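Local coordinates for BH0236 protein (Bacillus halodurans, PDB 5T7A), which probably binds beta-1,3-glucan through this family 56 carbohydrate-binding module, which takes part in recognition and hydrolysis of that polysaccharide, at residues R40-F51 / R79-L90. Numbering follows the deposited sequence. Where two conformers were deposited one is given.
Sequences RGITGNEVTIFF and RNGEWERVVENL
R40, at the end of strand 35-40, reaches across strand 46-51 to two acidic side chains, E82 and E84, on strand 82-88, the next strand but one. From CB the chain runs straight through CG and CD to NE (chi2 -176°), and this extension carries the guanidinium over the strand 46-51. NE donates to a water that in turn donates to E84 OE2. One face of the guanidinium lies over F50 CB, which stands 3.5 Å from its plane, over the centre. At the tip, in the conformer of E82 given, one of two deposited and so less certain, NH1 gives E82 OE1 a nearly linear bond of 2.7 Å on the syn side of the carboxylate, while NH2 meets E82 OE2 from above that carboxylate's plane: an end-on, two-nitrogen grip. NH2 also donates to E84 OE2, 2.7 Å away on its anti side, with the two planes almost perpendicular (80°). R79 holds the same carboxylate side-on, NE to OE1 and NH2 to OE2, and E84 OE2 thus accepts from both arginines on one face; the shared negative charge probably offsets the 3.9 Å approach of R40 NH2 to R79 NH2.

The backbones beneath belong to adjacent antiparallel strands of the module's all-beta fold, their directions 157° apart. Reciprocal N-H to O bonds join V47 with V87, I49 with R85 and F51 with W83, whereas R79 to E82 forms the type I' turn that leads into strand 82-88.

On the face opposite the salt bridges, I49 CD1 touches V87 CG2 at 3.8 Å, and V47 CG2 lies 4.0 Å from L90 CD1. I49 and F51 continue this apolar layer toward strand 95-103, F51 meeting the rings of F100 and Y102. At the far end a water donates to both G44 O and L90 O.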
# COMPACT_ATOMS: atom_id res chain seq x y z
N ARG A 40 -3.74 5.99 4.55
CA ARG A 40 -4.89 6.76 4.90
C ARG A 40 -5.67 6.05 6.04
O ARG A 40 -5.21 5.00 6.52
CB ARG A 40 -5.78 7.05 3.69
CG ARG A 40 -6.44 5.83 3.11
CD ARG A 40 -7.21 6.25 1.85
NE ARG A 40 -7.91 5.16 1.24
CZ ARG A 40 -8.29 5.08 -0.01
NH1 ARG A 40 -8.00 6.02 -0.90
NH2 ARG A 40 -8.92 4.03 -0.43
N GLY A 41 -6.80 6.63 6.50
CA GLY A 41 -7.58 5.89 7.48
C GLY A 41 -6.83 5.61 8.81
O GLY A 41 -7.02 4.54 9.39
N ILE A 42 -6.04 6.56 9.28
CA ILE A 42 -5.20 6.32 10.45
C ILE A 42 -6.07 6.45 11.73
O ILE A 42 -6.77 7.48 11.93
CB ILE A 42 -4.06 7.29 10.46
CG1 ILE A 42 -3.14 6.98 9.26
CG2 ILE A 42 -3.30 7.18 11.77
CD1 ILE A 42 -2.26 8.13 8.87
N THR A 43 -6.11 5.36 12.49
CA THR A 43 -6.83 5.34 13.78
C THR A 43 -5.84 4.86 14.82
O THR A 43 -4.66 4.58 14.54
CB THR A 43 -8.01 4.42 13.77
OG1 THR A 43 -7.56 3.05 13.74
CG2 THR A 43 -8.93 4.71 12.60
N GLY A 44 -6.31 4.72 16.05
CA GLY A 44 -5.39 4.23 17.04
C GLY A 44 -4.96 2.79 16.82
O GLY A 44 -3.93 2.42 17.30
N ASN A 45 -5.77 1.97 16.15
CA ASN A 45 -5.44 0.55 16.02
C ASN A 45 -5.25 0.10 14.59
O ASN A 45 -5.20 -1.13 14.32
CB ASN A 45 -6.47 -0.30 16.75
CG ASN A 45 -7.87 -0.28 16.13
OD1 ASN A 45 -8.11 0.07 14.96
ND2 ASN A 45 -8.84 -0.73 16.94
N GLU A 46 -5.27 1.05 13.63
CA GLU A 46 -5.10 0.59 12.22
C GLU A 46 -4.74 1.74 11.32
O GLU A 46 -4.92 2.89 11.64
CB GLU A 46 -6.30 -0.11 11.66
CG GLU A 46 -7.46 0.73 11.29
CD GLU A 46 -8.62 -0.04 10.67
OE1 GLU A 46 -9.03 -1.08 11.20
OE2 GLU A 46 -9.14 0.42 9.63
N VAL A 47 -4.13 1.38 10.18
CA VAL A 47 -3.97 2.32 9.05
C VAL A 47 -4.36 1.55 7.86
O VAL A 47 -4.36 0.28 7.85
CB VAL A 47 -2.53 2.88 8.86
CG1 VAL A 47 -1.99 3.47 10.18
CG2 VAL A 47 -1.56 1.81 8.38
N THR A 48 -4.67 2.27 6.76
CA THR A 48 -4.97 1.61 5.49
C THR A 48 -3.93 1.97 4.46
O THR A 48 -3.72 3.13 4.18
CB THR A 48 -6.36 1.96 4.97
OG1 THR A 48 -7.34 1.42 5.90
CG2 THR A 48 -6.59 1.35 3.58
N ILE A 49 -3.28 0.96 3.90
CA ILE A 49 -2.44 1.18 2.69
C ILE A 49 -3.37 1.21 1.51
O ILE A 49 -4.20 0.27 1.32
CB ILE A 49 -1.42 0.06 2.45
CG1 ILE A 49 -0.49 -0.09 3.68
CG2 ILE A 49 -0.56 0.36 1.23
CD1 ILE A 49 0.39 -1.32 3.64
N PHE A 50 -3.26 2.26 0.68
CA PHE A 50 -4.13 2.36 -0.48
C PHE A 50 -3.29 2.50 -1.73
O PHE A 50 -2.20 3.03 -1.72
CB PHE A 50 -5.11 3.50 -0.40
CG PHE A 50 -4.50 4.88 -0.60
CD1 PHE A 50 -3.89 5.53 0.47
CD2 PHE A 50 -4.51 5.50 -1.84
CE1 PHE A 50 -3.36 6.81 0.31
CE2 PHE A 50 -3.96 6.78 -2.04
CZ PHE A 50 -3.39 7.44 -0.96
N PHE A 51 -3.88 2.08 -2.82
CA PHE A 51 -3.27 2.16 -4.18
C PHE A 51 -4.39 2.46 -5.18
O PHE A 51 -5.36 1.70 -5.31
CB PHE A 51 -2.59 0.83 -4.50
CG PHE A 51 -1.79 0.83 -5.81
CD1 PHE A 51 -0.45 1.17 -5.79
CD2 PHE A 51 -2.42 0.56 -7.02
CE1 PHE A 51 0.31 1.21 -6.96
CE2 PHE A 51 -1.69 0.60 -8.16
CZ PHE A 51 -0.36 0.94 -8.15
N ARG A 79 -11.93 -1.86 -4.21
CA ARG A 79 -13.16 -1.20 -3.88
C ARG A 79 -13.24 0.08 -4.73
O ARG A 79 -12.41 0.94 -4.57
CB ARG A 79 -13.17 -0.84 -2.39
CG ARG A 79 -14.46 -0.22 -1.85
CD ARG A 79 -14.48 -0.05 -0.33
NE ARG A 79 -13.42 0.84 0.21
CZ ARG A 79 -13.45 2.18 0.23
NH1 ARG A 79 -14.50 2.88 -0.24
NH2 ARG A 79 -12.43 2.85 0.75
N ASN A 80 -14.23 0.14 -5.62
CA ASN A 80 -14.46 1.33 -6.45
C ASN A 80 -13.27 1.81 -7.17
O ASN A 80 -12.99 3.02 -7.23
CB ASN A 80 -15.02 2.46 -5.63
CG ASN A 80 -16.38 2.12 -5.08
OD1 ASN A 80 -17.16 1.37 -5.72
ND2 ASN A 80 -16.67 2.65 -3.88
N GLY A 81 -12.53 0.86 -7.72
CA GLY A 81 -11.38 1.22 -8.55
C GLY A 81 -10.08 1.51 -7.80
O GLY A 81 -9.06 1.82 -8.46
N GLU A 82 -10.12 1.40 -6.47
CA GLU A 82 -8.97 1.57 -5.58
C GLU A 82 -8.67 0.22 -5.02
O GLU A 82 -9.48 -0.69 -5.20
CB GLU A 82 -9.29 2.53 -4.43
CG GLU A 82 -9.59 3.95 -4.83
CD GLU A 82 -9.60 4.84 -3.63
OE1 GLU A 82 -8.71 5.68 -3.53
OE2 GLU A 82 -10.43 4.67 -2.72
N TRP A 83 -7.52 0.09 -4.35
CA TRP A 83 -7.08 -1.18 -3.74
C TRP A 83 -6.58 -0.84 -2.33
O TRP A 83 -5.86 0.14 -2.10
CB TRP A 83 -6.03 -1.83 -4.55
CG TRP A 83 -6.46 -2.19 -5.92
CD1 TRP A 83 -6.63 -1.34 -7.00
CD2 TRP A 83 -6.85 -3.48 -6.38
NE1 TRP A 83 -7.06 -2.04 -8.07
CE2 TRP A 83 -7.26 -3.34 -7.70
CE3 TRP A 83 -6.90 -4.73 -5.78
CZ2 TRP A 83 -7.68 -4.43 -8.45
CZ3 TRP A 83 -7.35 -5.81 -6.56
CH2 TRP A 83 -7.72 -5.62 -7.86
N GLU A 84 -6.93 -1.69 -1.37
CA GLU A 84 -6.65 -1.40 0.05
C GLU A 84 -6.12 -2.60 0.78
O GLU A 84 -6.47 -3.76 0.44
CB GLU A 84 -7.92 -1.00 0.77
CG GLU A 84 -8.45 0.30 0.25
CD GLU A 84 -9.77 0.75 0.88
OE1 GLU A 84 -10.71 -0.12 1.02
OE2 GLU A 84 -9.89 1.99 1.12
N ARG A 85 -5.29 -2.33 1.78
CA ARG A 85 -4.87 -3.32 2.76
C ARG A 85 -4.82 -2.60 4.12
O ARG A 85 -4.04 -1.69 4.32
CB ARG A 85 -3.55 -3.96 2.41
CG ARG A 85 -2.99 -4.86 3.49
CD ARG A 85 -3.66 -6.18 3.54
NE ARG A 85 -3.20 -6.91 4.74
CZ ARG A 85 -3.70 -8.10 5.04
NH1 ARG A 85 -4.56 -8.66 4.21
NH2 ARG A 85 -3.30 -8.70 6.16
N VAL A 86 -5.56 -3.12 5.08
CA VAL A 86 -5.54 -2.62 6.46
C VAL A 86 -4.39 -3.28 7.22
O VAL A 86 -4.20 -4.50 7.15
CB VAL A 86 -6.93 -2.85 7.15
CG1 VAL A 86 -6.90 -2.42 8.61
CG2 VAL A 86 -8.04 -2.10 6.45
N VAL A 87 -3.59 -2.49 7.88
CA VAL A 87 -2.52 -2.96 8.72
C VAL A 87 -2.92 -2.60 10.14
O VAL A 87 -3.10 -1.42 10.48
CB VAL A 87 -1.20 -2.30 8.39
CG1 VAL A 87 -0.11 -2.80 9.33
CG2 VAL A 87 -0.85 -2.62 6.96
N GLU A 88 -3.11 -3.67 10.93
CA GLU A 88 -3.62 -3.48 12.32
C GLU A 88 -2.52 -3.46 13.33
O GLU A 88 -1.43 -4.03 13.15
CB GLU A 88 -4.65 -4.56 12.68
CG GLU A 88 -5.83 -4.63 11.75
CD GLU A 88 -6.85 -5.62 12.22
OE1 GLU A 88 -6.61 -6.83 12.03
OE2 GLU A 88 -7.86 -5.18 12.80
N ASN A 89 -2.76 -2.72 14.40
CA ASN A 89 -1.90 -2.68 15.58
C ASN A 89 -0.50 -2.16 15.51
O ASN A 89 0.34 -2.58 16.30
CB ASN A 89 -2.00 -4.03 16.32
CG ASN A 89 -3.41 -4.35 16.68
OD1 ASN A 89 -3.93 -5.43 16.37
ND2 ASN A 89 -4.11 -3.34 17.25
N LEU A 90 -0.23 -1.20 14.61
CA LEU A 90 1.01 -0.45 14.68
C LEU A 90 1.05 0.42 15.93
O LEU A 90 0.22 1.30 16.13
CB LEU A 90 1.21 0.46 13.46
CG LEU A 90 1.39 -0.25 12.12
CD1 LEU A 90 1.27 0.72 10.96
CD2 LEU A 90 2.74 -0.90 12.07
O HOH W 1 -9.51 3.80 3.27
O HOH W 2 -2.36 1.06 15.78
O HOH W 3 -3.22 -0.88 18.11